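Cytochrome P450 (Novosphingobium aromaticivorans, PDB 3OFT) is a haem-containing protein of the cytochrome P450 family, holding protoporphyrin IX and its iron inside a largely helical fold. Local coordinates at residues Thr238-His249 against Leu274-Ala282; Leu250-Arg261 against Trp362-Leu371. One frame throughout, in Å; residues are numbered along the deposited sequence.

Contact 1: Thr238-His249 against Leu274-Ala282. With HEM (protoporphyrin IX containing Fe), chain D; HX2 ((2R,5R)-hexane-2,5-diol), chain E.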
loop_
_atom_site.group_PDB
_atom_site.type_symbol
_atom_site.label_atom_id
_atom_site.label_comp_id
_atom_site.label_asym_id
_atom_site.label_seq_id
_atom_site.Cartn_x
_atom_site.Cartn_y
_atom_site.Cartn_z
ATOM N N THR A 238 -2.127 2.976 -1.101
ATOM C CA THR A 238 -1.383 1.782 -1.591
ATOM C C THR A 238 -1.896 1.351 -2.974
ATOM O O THR A 238 -1.100 1.074 -3.887
ATOM C CB THR A 238 -1.585 0.589 -0.646
ATOM O OG1 THR A 238 -2.991 0.468 -0.381
ATOM C CG2 THR A 238 -0.804 0.787 0.677
ATOM N N VAL A 239 -3.225 1.317 -3.126
ATOM C CA VAL A 239 -3.839 0.894 -4.384
ATOM C C VAL A 239 -3.605 1.967 -5.457
ATOM O O VAL A 239 -3.236 1.639 -6.575
ATOM C CB VAL A 239 -5.318 0.522 -4.235
ATOM C CG1 VAL A 239 -5.977 0.229 -5.612
ATOM C CG2 VAL A 239 -5.431 -0.762 -3.349
ATOM N N ALA A 240 -3.723 3.239 -5.083
ATOM C CA ALA A 240 -3.418 4.283 -6.017
ATOM C C ALA A 240 -1.973 4.144 -6.544
ATOM O O ALA A 240 -1.721 4.309 -7.755
ATOM C CB ALA A 240 -3.658 5.664 -5.359
ATOM N N ALA A 241 -1.034 3.860 -5.647
ATOM C CA ALA A 241 0.380 3.791 -6.016
ATOM C C ALA A 241 0.627 2.619 -6.956
ATOM O O ALA A 241 1.290 2.771 -7.979
ATOM C CB ALA A 241 1.270 3.655 -4.786
ATOM N N MET A 242 0.058 1.474 -6.621
ATOM C CA MET A 242 0.277 0.262 -7.411
ATOM C C MET A 242 -0.342 0.407 -8.814
ATOM O O MET A 242 0.290 0.022 -9.810
ATOM C CB MET A 242 -0.281 -0.976 -6.692
ATOM C CG MET A 242 0.056 -2.338 -7.437
ATOM S SD MET A 242 1.807 -2.637 -7.795
ATOM C CE MET A 242 2.391 -3.023 -6.114
ATOM N N ILE A 243 -1.562 0.945 -8.875
ATOM C CA ILE A 243 -2.249 1.116 -10.164
ATOM C C ILE A 243 -1.442 2.069 -11.033
ATOM O O ILE A 243 -1.279 1.823 -12.235
ATOM C CB ILE A 243 -3.747 1.587 -10.015
ATOM C CG1 ILE A 243 -4.640 0.486 -9.406
ATOM C CG2 ILE A 243 -4.375 2.100 -11.345
ATOM C CD1 ILE A 243 -4.587 -0.847 -10.070
ATOM N N GLY A 244 -0.948 3.153 -10.424
ATOM C CA GLY A 244 -0.064 4.092 -11.170
ATOM C C GLY A 244 1.196 3.416 -11.716
ATOM O O GLY A 244 1.578 3.658 -12.878
ATOM N N MET A 245 1.825 2.549 -10.908
ATOM C CA MET A 245 3.056 1.888 -11.326
ATOM C C MET A 245 2.768 0.897 -12.470
ATOM O O MET A 245 3.568 0.747 -13.412
ATOM C CB MET A 245 3.658 1.112 -10.154
ATOM C CG MET A 245 4.381 1.971 -9.117
ATOM S SD MET A 245 5.559 3.153 -9.804
ATOM C CE MET A 245 6.384 2.291 -11.108
ATOM N N VAL A 246 1.632 0.209 -12.348
ATOM C CA VAL A 246 1.175 -0.718 -13.411
ATOM C C VAL A 246 0.923 0.025 -14.729
ATOM O O VAL A 246 1.347 -0.429 -15.822
ATOM C CB VAL A 246 -0.050 -1.506 -12.960
ATOM C CG1 VAL A 246 -0.641 -2.246 -14.198
ATOM C CG2 VAL A 246 0.392 -2.537 -11.852
ATOM N N ALA A 247 0.248 1.160 -14.641
ATOM C CA ALA A 247 0.016 1.972 -15.862
ATOM C C ALA A 247 1.316 2.519 -16.451
ATOM O O ALA A 247 1.455 2.565 -17.679
ATOM C CB ALA A 247 -0.972 3.138 -15.600
ATOM N N LEU A 248 2.215 2.970 -15.580
ATOM C CA LEU A 248 3.530 3.501 -15.994
ATOM C C LEU A 248 4.300 2.388 -16.741
ATOM O O LEU A 248 4.808 2.616 -17.850
ATOM C CB LEU A 248 4.335 3.978 -14.789
ATOM C CG LEU A 248 5.795 4.371 -15.083
ATOM C CD1 LEU A 248 5.862 5.453 -16.221
ATOM C CD2 LEU A 248 6.429 4.893 -13.791
ATOM N N HIS A 249 4.328 1.191 -16.138
ATOM C CA HIS A 249 4.953 0.039 -16.789
ATOM C C HIS A 249 4.429 -0.184 -18.198
ATOM O O HIS A 249 5.247 -0.292 -19.163
ATOM C CB HIS A 249 4.804 -1.263 -15.980
ATOM C CG HIS A 249 5.392 -2.448 -16.690
ATOM N ND1 HIS A 249 6.692 -2.851 -16.495
ATOM C CD2 HIS A 249 4.882 -3.270 -17.640
ATOM C CE1 HIS A 249 6.954 -3.896 -17.265
ATOM N NE2 HIS A 249 5.873 -4.170 -17.973
ATOM N N LEU A 274 3.944 -7.874 -11.832
ATOM C CA LEU A 274 4.047 -6.398 -11.691
ATOM C C LEU A 274 4.003 -5.948 -10.215
ATOM O O LEU A 274 4.709 -5.008 -9.820
ATOM C CB LEU A 274 2.927 -5.707 -12.477
ATOM C CG LEU A 274 3.111 -5.943 -13.985
ATOM C CD1 LEU A 274 1.928 -5.445 -14.822
ATOM C CD2 LEU A 274 4.426 -5.349 -14.471
ATOM N N MET A 275 3.187 -6.630 -9.424
ATOM C CA MET A 275 3.111 -6.336 -7.965
ATOM C C MET A 275 4.431 -6.655 -7.262
ATOM O O MET A 275 4.862 -5.923 -6.371
ATOM C CB MET A 275 1.911 -7.008 -7.297
ATOM C CG MET A 275 0.589 -6.474 -7.864
ATOM S SD MET A 275 -0.936 -7.310 -7.343
ATOM C CE MET A 275 -1.047 -6.688 -5.673
ATOM N N ARG A 276 5.110 -7.701 -7.705
ATOM C CA ARG A 276 6.430 -8.062 -7.184
ATOM C C ARG A 276 7.438 -7.011 -7.641
ATOM O O ARG A 276 8.340 -6.637 -6.881
ATOM C CB ARG A 276 6.851 -9.459 -7.739
ATOM C CG ARG A 276 8.161 -9.948 -7.191
ATOM C CD ARG A 276 8.885 -10.917 -8.156
ATOM N NE ARG A 276 9.142 -10.345 -9.505
ATOM C CZ ARG A 276 10.161 -9.545 -9.822
ATOM N NH1 ARG A 276 11.033 -9.107 -8.908
ATOM N NH2 ARG A 276 10.289 -9.122 -11.089
ATOM N N ARG A 277 7.287 -6.558 -8.891
ATOM C CA ARG A 277 8.319 -5.709 -9.546
ATOM C C ARG A 277 8.323 -4.273 -9.009
ATOM O O ARG A 277 9.370 -3.612 -9.003
ATOM C CB ARG A 277 8.058 -5.664 -11.075
ATOM C CG ARG A 277 8.946 -4.704 -11.909
ATOM C CD ARG A 277 10.459 -5.022 -11.815
ATOM N NE ARG A 277 11.248 -4.007 -12.554
ATOM C CZ ARG A 277 11.616 -2.819 -12.078
ATOM N NH1 ARG A 277 11.237 -2.423 -10.871
ATOM N NH2 ARG A 277 12.299 -1.980 -12.849
ATOM N N TYR A 278 7.141 -3.769 -8.626
ATOM C CA TYR A 278 7.001 -2.328 -8.247
ATOM C C TYR A 278 6.476 -2.055 -6.838
ATOM O O TYR A 278 5.506 -1.278 -6.682
ATOM C CB TYR A 278 6.152 -1.522 -9.265
ATOM C CG TYR A 278 6.715 -1.623 -10.670
ATOM C CD1 TYR A 278 7.913 -0.975 -10.999
ATOM C CD2 TYR A 278 6.075 -2.380 -11.647
ATOM C CE1 TYR A 278 8.467 -1.072 -12.313
ATOM C CE2 TYR A 278 6.615 -2.478 -12.957
ATOM C CZ TYR A 278 7.793 -1.799 -13.278
ATOM O OH TYR A 278 8.355 -1.862 -14.552
ATOM N N PRO A 279 7.148 -2.616 -5.807
ATOM C CA PRO A 279 6.676 -2.382 -4.453
ATOM C C PRO A 279 7.110 -1.007 -3.950
ATOM O O PRO A 279 8.272 -0.577 -4.193
ATOM C CB PRO A 279 7.386 -3.494 -3.652
ATOM C CG PRO A 279 8.767 -3.594 -4.359
ATOM C CD PRO A 279 8.299 -3.551 -5.834
ATOM N N THR A 280 6.233 -0.321 -3.228
ATOM C CA THR A 280 6.604 1.018 -2.767
ATOM C C THR A 280 6.252 1.250 -1.311
ATOM O O THR A 280 6.281 2.413 -0.856
ATOM C CB THR A 280 5.967 2.114 -3.632
ATOM O OG1 THR A 280 4.532 2.066 -3.538
ATOM C CG2 THR A 280 6.450 2.030 -5.136
ATOM N N VAL A 281 5.883 0.167 -0.610
ATOM C CA VAL A 281 5.475 0.299 0.791
ATOM C C VAL A 281 6.664 0.092 1.737
ATOM O O VAL A 281 7.446 -0.846 1.554
ATOM C CB VAL A 281 4.202 -0.558 1.158
ATOM C CG1 VAL A 281 3.858 -0.322 2.624
ATOM C CG2 VAL A 281 2.966 -0.113 0.281
ATOM N N ALA A 282 6.834 1.002 2.701
ATOM C CA ALA A 282 7.816 0.806 3.789
ATOM C C ALA A 282 7.103 0.947 5.111
ATOM O O ALA A 282 6.098 1.700 5.189
ATOM C CB ALA A 282 9.003 1.837 3.703
HETATM C CHA HEM D . -1.211 -4.395 5.969
HETATM C CHB HEM D . 0.552 -3.289 1.567
HETATM C CHC HEM D . -3.956 -2.989 -0.133
HETATM C CHD HEM D . -5.644 -3.039 4.368
HETATM C C1A HEM D . -0.362 -4.189 4.897
HETATM C C2A HEM D . 1.072 -4.347 4.947
HETATM C C3A HEM D . 1.583 -4.054 3.757
HETATM C C4A HEM D . 0.474 -3.652 2.889
HETATM C CMA HEM D . 3.096 -4.061 3.422
HETATM C CAA HEM D . 1.885 -4.837 6.181
HETATM C CBA HEM D . 2.111 -3.649 7.088
HETATM C CGA HEM D . 2.993 -3.993 8.279
HETATM O O1A HEM D . 3.144 -3.111 9.182
HETATM O O2A HEM D . 3.575 -5.118 8.388
HETATM C C1B HEM D . -0.516 -3.120 0.696
HETATM C C2B HEM D . -0.424 -2.903 -0.725
HETATM C C3B HEM D . -1.691 -2.826 -1.180
HETATM C C4B HEM D . -2.590 -2.990 -0.054
HETATM C CMB HEM D . 0.902 -2.802 -1.501
HETATM C CAB HEM D . -2.254 -2.576 -2.581
HETATM C CBB HEM D . -1.483 -2.330 -3.656
HETATM C C1C HEM D . -4.853 -2.973 0.894
HETATM C C2C HEM D . -6.306 -2.938 0.792
HETATM C C3C HEM D . -6.759 -2.921 2.077
HETATM C C4C HEM D . -5.637 -3.047 2.978
HETATM C CMC HEM D . -7.108 -2.873 -0.547
HETATM C CAC HEM D . -8.202 -2.912 2.637
HETATM C CBC HEM D . -9.213 -2.326 2.004
HETATM C C1D HEM D . -4.641 -3.434 5.191
HETATM C C2D HEM D . -4.796 -3.631 6.625
HETATM C C3D HEM D . -3.430 -4.093 7.099
HETATM C C4D HEM D . -2.564 -4.094 5.954
HETATM C CMD HEM D . -6.106 -3.470 7.475
HETATM C CAD HEM D . -3.096 -4.453 8.576
HETATM C CBD HEM D . -3.067 -5.990 8.637
HETATM C CGD HEM D . -2.551 -6.340 10.037
HETATM O O1D HEM D . -1.963 -5.494 10.742
HETATM O O2D HEM D . -2.668 -7.495 10.460
HETATM N NA HEM D . -0.702 -3.780 3.606
HETATM N NB HEM D . -1.848 -3.212 1.041
HETATM N NC HEM D . -4.494 -3.086 2.228
HETATM N ND HEM D . -3.320 -3.691 4.841
HETATM FE FE HEM D . -2.599 -3.516 2.917
HETATM C C1 HX2 E . 2.230 3.649 7.799
HETATM O O1 HX2 E . 4.418 3.050 6.879
HETATM C C2 HX2 E . 3.006 3.122 6.583
HETATM O O2 HX2 E . -0.869 0.777 4.610
HETATM C C3 HX2 E . 2.467 1.800 6.029
HETATM C C4 HX2 E . 0.967 1.862 5.691
HETATM C C5 HX2 E . 0.545 0.729 4.746
HETATM C C6 HX2 E . 0.940 -0.641 5.334
HETATM O O HOH W 1 -2.434 -1.178 3.387
#
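Two first torsions bring His-249 and Tyr-278 rim to rim: CG of His-249 lies anti to the backbone N (chi1 177°), while CG of Tyr-278 is anti to its own carbonyl carbon (chi1 -56°). The pair illustrates how the P450 fold joins its long helix 221-252 to the K helix, 267-277, which carries the E-x-x-R motif seen here as the salt bridge between Glu-273 and Arg-276. Tyr-278 is where the chain leaves the K helix. Its OH sits 2.7 Å from His-249 ND1 in a nearly straight hydrogen bond, near the plane of the imidazole, and the two ring planes are turned 58° apart. NE2 of the same imidazole is bonded to Asp-256, so both ring nitrogens are held, fixing the ring's rotation. In a CH-pi contact, Leu-274 CD2 stands over the centre of one imidazole face, 3.7 Å from the centroid, while Leu-274 CB packs 4.1 Å from Val-246 CG2.

Back toward the N terminus of 238-249, two methionines bent at chi2 and chi3 pack against 274-282. Met-245 brings CE to 3.6 Å from CD1 of Tyr-278, obliquely to the ring. Met-242 runs across Met-275 at about a right angle, and its CE ends 3.6 Å from the carbonyl O of Tyr-278; nearer the backbone, its CB meets the haem vinyl carbon CBB. Beyond the helix end, Thr-280 faces Ala-241 but gives its hydroxyl to Gly-385. The contact closes at the haem, where Val-281 CG2 touches Thr-238 CG2 at 3.9 Å and the haem methyl CMB at 3.8 Å. Ala-282 O accepts a 2.7 Å hydrogen bond from O1 of (2R,5R)-hexane-2,5-diol, whose O2 bonds to the water bound to iron.

Contact 2: Leu250-Arg261 against Trp362-Leu371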
loop_
_atom_site.group_PDB
_atom_site.type_symbol
_atom_site.label_atom_id
_atom_site.label_comp_id
_atom_site.label_asym_id
_atom_site.label_seq_id
_atom_site.Cartn_x
_atom_site.Cartn_y
_atom_site.Cartn_z
ATOM N N LEU A 250 3.106 -0.275 -18.340
ATOM C CA LEU A 250 2.487 -0.523 -19.637
ATOM C C LEU A 250 2.813 0.585 -20.636
ATOM O O LEU A 250 3.112 0.283 -21.799
ATOM C CB LEU A 250 0.970 -0.717 -19.525
ATOM C CG LEU A 250 0.502 -1.928 -18.715
ATOM C CD1 LEU A 250 -1.036 -1.850 -18.448
ATOM C CD2 LEU A 250 0.832 -3.216 -19.499
ATOM N N ALA A 251 2.734 1.841 -20.200
ATOM C CA ALA A 251 3.077 2.999 -21.077
ATOM C C ALA A 251 4.522 2.925 -21.591
ATOM O O ALA A 251 4.785 3.246 -22.764
ATOM C CB ALA A 251 2.849 4.332 -20.340
ATOM N N ARG A 252 5.420 2.447 -20.735
ATOM C CA ARG A 252 6.833 2.317 -21.052
ATOM C C ARG A 252 7.159 1.008 -21.781
ATOM O O ARG A 252 8.241 0.896 -22.365
ATOM C CB ARG A 252 7.669 2.404 -19.769
ATOM C CG ARG A 252 7.959 3.791 -19.288
ATOM C CD ARG A 252 8.701 3.747 -17.978
ATOM N NE ARG A 252 9.114 5.091 -17.571
ATOM C CZ ARG A 252 9.573 5.407 -16.362
ATOM N NH1 ARG A 252 9.670 4.488 -15.418
ATOM N NH2 ARG A 252 9.929 6.657 -16.092
ATOM N N HIS A 253 6.240 0.033 -21.747
ATOM C CA HIS A 253 6.452 -1.302 -22.372
ATOM C C HIS A 253 5.344 -1.637 -23.337
ATOM O O HIS A 253 4.457 -2.470 -23.041
ATOM C CB HIS A 253 6.575 -2.402 -21.297
ATOM C CG HIS A 253 7.796 -2.272 -20.460
ATOM N ND1 HIS A 253 7.858 -1.443 -19.354
ATOM C CD2 HIS A 253 9.019 -2.839 -20.568
ATOM C CE1 HIS A 253 9.061 -1.510 -18.816
ATOM N NE2 HIS A 253 9.782 -2.361 -19.526
ATOM N N PRO A 254 5.319 -0.936 -24.488
ATOM C CA PRO A 254 4.314 -1.246 -25.481
ATOM C C PRO A 254 4.289 -2.738 -25.820
ATOM O O PRO A 254 3.223 -3.244 -26.098
ATOM C CB PRO A 254 4.783 -0.459 -26.708
ATOM C CG PRO A 254 6.239 -0.210 -26.464
ATOM C CD PRO A 254 6.256 0.077 -24.989
ATOM N N GLU A 255 5.429 -3.428 -25.775
ATOM C CA GLU A 255 5.414 -4.900 -26.001
ATOM C C GLU A 255 4.558 -5.648 -24.973
ATOM O O GLU A 255 3.956 -6.682 -25.312
ATOM C CB GLU A 255 6.828 -5.497 -26.052
ATOM C CG GLU A 255 7.600 -5.604 -24.684
ATOM C CD GLU A 255 8.310 -4.308 -24.240
ATOM O OE1 GLU A 255 7.950 -3.211 -24.706
ATOM O OE2 GLU A 255 9.244 -4.381 -23.398
ATOM N N ASP A 256 4.532 -5.163 -23.718
ATOM C CA ASP A 256 3.630 -5.796 -22.719
ATOM C C ASP A 256 2.182 -5.435 -22.932
ATOM O O ASP A 256 1.311 -6.251 -22.664
ATOM C CB ASP A 256 4.065 -5.574 -21.264
ATOM C CG ASP A 256 5.356 -6.361 -20.918
ATOM O OD1 ASP A 256 5.994 -6.062 -19.880
ATOM O OD2 ASP A 256 5.758 -7.260 -21.716
ATOM N N GLN A 257 1.881 -4.224 -23.433
ATOM C CA GLN A 257 0.482 -3.946 -23.788
ATOM C C GLN A 257 0.036 -4.926 -24.846
ATOM O O GLN A 257 -1.089 -5.488 -24.792
ATOM C CB GLN A 257 0.319 -2.534 -24.404
ATOM C CG GLN A 257 0.435 -1.397 -23.429
ATOM C CD GLN A 257 0.279 -0.031 -24.114
ATOM O OE1 GLN A 257 1.109 0.853 -23.907
ATOM N NE2 GLN A 257 -0.775 0.141 -24.904
ATOM N N ARG A 258 0.909 -5.120 -25.845
ATOM C CA ARG A 258 0.566 -6.014 -26.944
ATOM C C ARG A 258 0.411 -7.426 -26.439
ATOM O O ARG A 258 -0.541 -8.098 -26.774
ATOM C CB ARG A 258 1.642 -5.990 -28.036
ATOM C CG ARG A 258 1.611 -4.742 -28.895
ATOM C CD ARG A 258 2.593 -4.918 -30.045
ATOM N NE ARG A 258 3.909 -4.363 -29.732
ATOM C CZ ARG A 258 4.205 -3.074 -29.875
ATOM N NH1 ARG A 258 3.277 -2.228 -30.318
ATOM N NH2 ARG A 258 5.415 -2.631 -29.569
ATOM N N LEU A 259 1.356 -7.880 -25.637
ATOM C CA LEU A 259 1.237 -9.229 -25.036
ATOM C C LEU A 259 -0.082 -9.487 -24.316
ATOM O O LEU A 259 -0.750 -10.518 -24.537
ATOM C CB LEU A 259 2.427 -9.470 -24.074
ATOM C CG LEU A 259 2.429 -10.784 -23.290
ATOM C CD1 LEU A 259 2.486 -12.009 -24.232
ATOM C CD2 LEU A 259 3.626 -10.759 -22.300
ATOM N N LEU A 260 -0.475 -8.569 -23.427
ATOM C CA LEU A 260 -1.659 -8.788 -22.614
ATOM C C LEU A 260 -2.984 -8.526 -23.326
ATOM O O LEU A 260 -4.034 -8.989 -22.865
ATOM C CB LEU A 260 -1.577 -8.036 -21.265
ATOM C CG LEU A 260 -0.327 -8.345 -20.450
ATOM C CD1 LEU A 260 -0.223 -7.374 -19.241
ATOM C CD2 LEU A 260 -0.325 -9.794 -19.984
ATOM N N ARG A 261 -2.953 -7.784 -24.434
ATOM C CA ARG A 261 -4.127 -7.691 -25.302
ATOM C C ARG A 261 -4.308 -8.937 -26.182
ATOM O O ARG A 261 -5.432 -9.383 -26.386
ATOM C CB ARG A 261 -4.160 -6.365 -26.103
ATOM C CG ARG A 261 -4.572 -5.222 -25.126
ATOM C CD ARG A 261 -5.268 -3.897 -25.658
ATOM N NE ARG A 261 -4.190 -3.021 -25.927
ATOM C CZ ARG A 261 -3.860 -1.841 -25.414
ATOM N NH1 ARG A 261 -4.588 -1.044 -24.593
ATOM N NH2 ARG A 261 -2.705 -1.440 -25.855
ATOM N N TRP A 362 -8.549 -1.647 -18.671
ATOM C CA TRP A 362 -7.706 -0.630 -19.312
ATOM C C TRP A 362 -7.175 -1.116 -20.641
ATOM O O TRP A 362 -7.294 -0.414 -21.677
ATOM C CB TRP A 362 -6.526 -0.213 -18.406
ATOM C CG TRP A 362 -5.782 1.044 -18.843
ATOM C CD1 TRP A 362 -4.564 1.111 -19.466
ATOM C CD2 TRP A 362 -6.208 2.395 -18.661
ATOM N NE1 TRP A 362 -4.212 2.433 -19.695
ATOM C CE2 TRP A 362 -5.208 3.235 -19.204
ATOM C CE3 TRP A 362 -7.357 2.975 -18.116
ATOM C CZ2 TRP A 362 -5.321 4.636 -19.224
ATOM C CZ3 TRP A 362 -7.454 4.366 -18.107
ATOM C CH2 TRP A 362 -6.434 5.179 -18.660
ATOM N N LEU A 363 -6.590 -2.312 -20.623
ATOM C CA LEU A 363 -6.132 -2.953 -21.849
ATOM C C LEU A 363 -7.254 -3.296 -22.812
ATOM O O LEU A 363 -7.092 -3.116 -24.009
ATOM C CB LEU A 363 -5.316 -4.205 -21.521
ATOM C CG LEU A 363 -3.986 -3.898 -20.830
ATOM C CD1 LEU A 363 -3.352 -5.177 -20.265
ATOM C CD2 LEU A 363 -3.024 -3.249 -21.771
ATOM N N GLY A 364 -8.363 -3.826 -22.299
ATOM C CA GLY A 364 -9.494 -4.203 -23.127
ATOM C C GLY A 364 -10.209 -3.002 -23.729
ATOM O O GLY A 364 -10.645 -3.050 -24.884
ATOM N N GLY A 365 -10.311 -1.916 -22.979
ATOM C CA GLY A 365 -11.082 -0.751 -23.421
ATOM C C GLY A 365 -10.297 0.363 -24.094
ATOM O O GLY A 365 -10.845 1.132 -24.889
ATOM N N MET A 366 -9.007 0.447 -23.810
ATOM C CA MET A 366 -8.176 1.543 -24.324
ATOM C C MET A 366 -7.403 1.117 -25.567
ATOM O O MET A 366 -6.984 -0.062 -25.690
ATOM C CB MET A 366 -7.189 2.048 -23.247
ATOM C CG MET A 366 -7.883 2.636 -22.008
ATOM S SD MET A 366 -8.677 4.250 -22.326
ATOM C CE MET A 366 -7.183 5.187 -22.600
ATOM N N PRO A 367 -7.197 2.062 -26.500
ATOM C CA PRO A 367 -6.260 1.756 -27.580
ATOM C C PRO A 367 -4.851 1.761 -27.048
ATOM O O PRO A 367 -4.648 1.940 -25.849
ATOM C CB PRO A 367 -6.431 2.934 -28.550
ATOM C CG PRO A 367 -6.911 4.053 -27.724
ATOM C CD PRO A 367 -7.787 3.408 -26.621
ATOM N N GLU A 368 -3.877 1.631 -27.938
ATOM C CA GLU A 368 -2.484 1.665 -27.529
ATOM C C GLU A 368 -2.212 3.037 -26.934
ATOM O O GLU A 368 -2.722 4.058 -27.451
ATOM C CB GLU A 368 -1.553 1.385 -28.708
ATOM C CG GLU A 368 -0.100 1.295 -28.278
ATOM C CD GLU A 368 0.835 0.705 -29.339
ATOM O OE1 GLU A 368 2.033 0.583 -29.022
ATOM O OE2 GLU A 368 0.392 0.368 -30.478
ATOM N N PHE A 369 -1.459 3.075 -25.842
ATOM C CA PHE A 369 -1.182 4.349 -25.170
ATOM C C PHE A 369 0.310 4.500 -24.872
ATOM O O PHE A 369 1.062 3.510 -24.862
ATOM C CB PHE A 369 -2.069 4.552 -23.905
ATOM C CG PHE A 369 -1.874 3.496 -22.855
ATOM C CD1 PHE A 369 -0.977 3.687 -21.800
ATOM C CD2 PHE A 369 -2.546 2.283 -22.948
ATOM C CE1 PHE A 369 -0.769 2.697 -20.827
ATOM C CE2 PHE A 369 -2.319 1.250 -21.967
ATOM C CZ PHE A 369 -1.439 1.488 -20.911
ATOM N N ALA A 370 0.745 5.742 -24.614
ATOM C CA ALA A 370 2.160 6.042 -24.412
ATOM C C ALA A 370 2.323 7.224 -23.486
ATOM O O ALA A 370 1.354 7.950 -23.206
ATOM C CB ALA A 370 2.844 6.374 -25.784
ATOM N N LEU A 371 3.562 7.462 -23.047
ATOM C CA LEU A 371 3.807 8.693 -22.308
ATOM C C LEU A 371 3.681 9.908 -23.255
ATOM O O LEU A 371 3.961 9.799 -24.453
ATOM C CB LEU A 371 5.188 8.664 -21.671
ATOM C CG LEU A 371 5.412 7.627 -20.562
ATOM C CD1 LEU A 371 6.889 7.679 -20.227
ATOM C CD2 LEU A 371 4.573 7.874 -19.313
HETATM O O HOH W 2 3.526 2.968 -25.528
#
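Ala-251 and Ala-370 bring the two backbones closest, 4.6 Å between their CA atoms, while Arg-261 and Leu-363 stand 6.2 Å apart at CA. A water spans the near end, donating to both Ala-251 O and Phe-369 O, and so links two carbonyls, one from each segment. Leu-363 is the knob in a knobs-into-holes fit, set among Leu-250, Gln-257, Leu-260 and Arg-261. Its CD1 packs 3.5 Å from Leu-260 CB; CD2 meets Leu-250 CD1 tip to tip at 4.1 Å and also lies over one face of the Arg-261 guanidinium, toward its rim. Phe-369, with CG between the backbone N and the carbonyl carbon (chi1 60°), carries its ring to Leu-250, CZ lying 3.5 Å from Leu-250 CB. The Gln-257 amide stacks on one face of that ring, the planes only 18° apart, and Trp-362 lies at the opposite face. Toward solvent, Arg-258 NH1 forms a salt bridge with Glu-368 OE1 at 3.3 Å. Around this junction, where helices 221-252 and 254-262 meet the end of helix 348-365 and strand 369-371, strand 386-394 pairs with Ala-370 through Val-393, helix 107-128 packs on Trp-362 and Met-366, and helix 267-277 receives Leu-260.

In the fold
Followed from the N terminus, the chain runs without a break through 238-249 and 250-261, so both contacts draw on helix 221-252. It then returns as 274-282, closing contact 1 over 24 mostly helical residues. About a hundred residues after 250-261, 362-371 arrives to close contact 2. The segments therefore alternate, and the two closures cross rather than nest. Their centres lie about 16 Å apart, and they touch: Phe-369 packs on the backbone of Ala-247, and Leu-371 meets Leu-248. Contact 1 ties the C-terminal half of helix 221-252 to the end of helix 267-277 and the loop beyond, beside the haem; contact 2 ties the last turn of helix 221-252, with helix 254-262, to helix 348-365 and strand 369-371.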